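PDB 2I5I: UPF0249 protein EF_3048 from Enterococcus faecalis, which probably catalyses the magnesium-dependent removal of acetyl groups from acetylated carbohydrates, a step in the breakdown of oligosaccharides. Local coordinates for residues I127-H131 / N132-K136. Numbering follows the deposited sequence.
Sequences IDSHH and NVHGK
Ser129 OG and His134 CG both stand over their own backbone, flanked by N and C (chi1 73° and 88°), and these torsions bring hydroxyl and imidazole together round a tight turn. The turn exemplifies a principle of parallel alpha/beta folds: the loop leaving the C-terminal end of a strand carries functional groups, while short-range bonds fix its path. Here strand 127-129 runs into a type II beta turn over Ser129-Asn132, closed by Asn132 N, which donates to Ser129 O at 3.0 Å from well above the carbonyl plane. A second, weak bond, Val133 N to His130 O, closes an overlapping left-handed turn with His131 and Asn132 at its centre, before the chain reverses hand into the short 3-10 segment at Val133-His134.

Across this bend, Ser129 OG meets His134 ND1 at 3.1 Å, in the plane of the ring and at its edge; either could donate. The far ring nitrogen, NE2, is hydrogen-bonded to Arg156 O, so the imidazole is anchored at both nitrogens and its rotation restrained. Val133 packs on the turn, CG2 3.8 Å from Ser129 CB and CG1 3.9 Å from His131 CB, and also touches Trp110 and Phe97.

The side chain of His130 leaves the backbone pointing away from Asn132-Lys136. His130 is predicted to bind magnesium, and Asp13 and His64, facing the same vacant point, probably complete the site. Asp128 OD1 is hydrogen-bonded to His64 ND1, consistent with a second-shell role. A water bridges the turn, donating to Ser129 O and to Asn132 OD1, each 2.7 Å from its oxygen.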
loop_
_atom_site.group_PDB
_atom_site.type_symbol
_atom_site.label_atom_id
_atom_site.label_comp_id
_atom_site.label_asym_id
_atom_site.label_seq_id
_atom_site.Cartn_x
_atom_site.Cartn_y
_atom_site.Cartn_z
ATOM N N ILE A 127 -16.825 -15.537 16.766
ATOM C CA ILE A 127 -18.151 -14.986 16.932
ATOM C C ILE A 127 -18.380 -14.551 18.368
ATOM O O ILE A 127 -18.003 -15.218 19.330
ATOM C CB ILE A 127 -19.259 -16.019 16.570
ATOM C CG1 ILE A 127 -19.216 -16.488 15.124
ATOM C CG2 ILE A 127 -20.635 -15.484 16.920
ATOM C CD1 ILE A 127 -20.112 -17.669 14.830
ATOM N N ASP A 128 -19.037 -13.415 18.536
ATOM C CA ASP A 128 -19.499 -12.946 19.834
ATOM C C ASP A 128 -20.762 -12.138 19.574
ATOM O O ASP A 128 -21.219 -12.151 18.425
ATOM C CB ASP A 128 -18.422 -12.188 20.572
ATOM C CG ASP A 128 -18.128 -10.791 20.043
ATOM O OD1 ASP A 128 -18.676 -10.396 19.001
ATOM O OD2 ASP A 128 -17.318 -10.101 20.703
ATOM N N SER A 129 -21.300 -11.420 20.562
ATOM C CA SER A 129 -22.509 -10.667 20.285
ATOM C C SER A 129 -22.602 -9.385 21.108
ATOM O O SER A 129 -22.179 -9.330 22.278
ATOM C CB SER A 129 -23.769 -11.505 20.642
ATOM O OG SER A 129 -23.688 -11.437 22.067
ATOM N N HIS A 130 -23.196 -8.404 20.443
ATOM C CA HIS A 130 -23.550 -7.116 21.013
ATOM C C HIS A 130 -24.513 -7.324 22.169
ATOM O O HIS A 130 -25.462 -8.102 22.003
ATOM C CB HIS A 130 -24.204 -6.254 19.944
ATOM C CG HIS A 130 -24.509 -4.850 20.346
ATOM N ND1 HIS A 130 -23.533 -3.944 20.691
ATOM C CD2 HIS A 130 -25.687 -4.192 20.444
ATOM C CE1 HIS A 130 -24.095 -2.781 20.996
ATOM N NE2 HIS A 130 -25.405 -2.905 20.854
ATOM N N HIS A 131 -24.256 -6.681 23.291
ATOM C CA HIS A 131 -25.091 -6.818 24.476
ATOM C C HIS A 131 -25.099 -8.251 25.006
ATOM O O HIS A 131 -26.010 -8.594 25.772
ATOM C CB HIS A 131 -26.525 -6.384 24.155
ATOM C CG HIS A 131 -26.625 -4.896 23.926
ATOM N ND1 HIS A 131 -27.776 -4.294 23.479
ATOM C CD2 HIS A 131 -25.715 -3.900 24.072
ATOM C CE1 HIS A 131 -27.576 -2.993 23.364
ATOM N NE2 HIS A 131 -26.327 -2.713 23.722
ATOM N N ASN A 132 -24.118 -9.046 24.590
ATOM C CA ASN A 132 -24.039 -10.454 24.973
ATOM C C ASN A 132 -25.381 -11.166 24.832
ATOM O O ASN A 132 -25.741 -11.948 25.728
ATOM C CB ASN A 132 -23.547 -10.628 26.411
ATOM C CG ASN A 132 -22.926 -11.996 26.640
ATOM O OD1 ASN A 132 -22.341 -12.580 25.732
ATOM N ND2 ASN A 132 -23.057 -12.497 27.860
ATOM N N VAL A 133 -26.113 -10.917 23.747
ATOM C CA VAL A 133 -27.426 -11.530 23.579
ATOM C C VAL A 133 -27.421 -13.042 23.355
ATOM O O VAL A 133 -28.469 -13.655 23.639
ATOM C CB VAL A 133 -28.218 -10.833 22.439
ATOM C CG1 VAL A 133 -28.587 -9.418 22.905
ATOM C CG2 VAL A 133 -27.478 -10.821 21.119
ATOM N N HIS A 134 -26.435 -13.752 22.887
ATOM C CA HIS A 134 -26.116 -15.150 22.759
ATOM C C HIS A 134 -25.922 -15.796 24.129
ATOM O O HIS A 134 -25.860 -17.024 24.209
ATOM C CB HIS A 134 -24.883 -15.410 21.910
ATOM C CG HIS A 134 -23.502 -15.441 22.416
ATOM N ND1 HIS A 134 -22.754 -14.320 22.697
ATOM C CD2 HIS A 134 -22.654 -16.479 22.673
ATOM C CE1 HIS A 134 -21.550 -14.653 23.115
ATOM N NE2 HIS A 134 -21.452 -15.973 23.110
ATOM N N GLY A 135 -25.832 -14.981 25.175
ATOM C CA GLY A 135 -25.762 -15.499 26.529
ATOM C C GLY A 135 -26.953 -15.070 27.359
ATOM O O GLY A 135 -26.985 -15.195 28.581
ATOM N N LYS A 136 -27.988 -14.547 26.713
ATOM C CA LYS A 136 -29.149 -14.070 27.461
ATOM C C LYS A 136 -29.963 -15.233 28.043
ATOM O O LYS A 136 -30.568 -15.102 29.110
ATOM C CB LYS A 136 -30.054 -13.242 26.558
ATOM C CG LYS A 136 -31.334 -12.720 27.199
ATOM C CD LYS A 136 -31.075 -12.084 28.548
ATOM C CE LYS A 136 -31.876 -10.803 28.751
ATOM N NZ LYS A 136 -31.299 -10.053 29.918
HETATM O O HOH W 1 -20.993 -11.293 23.731
#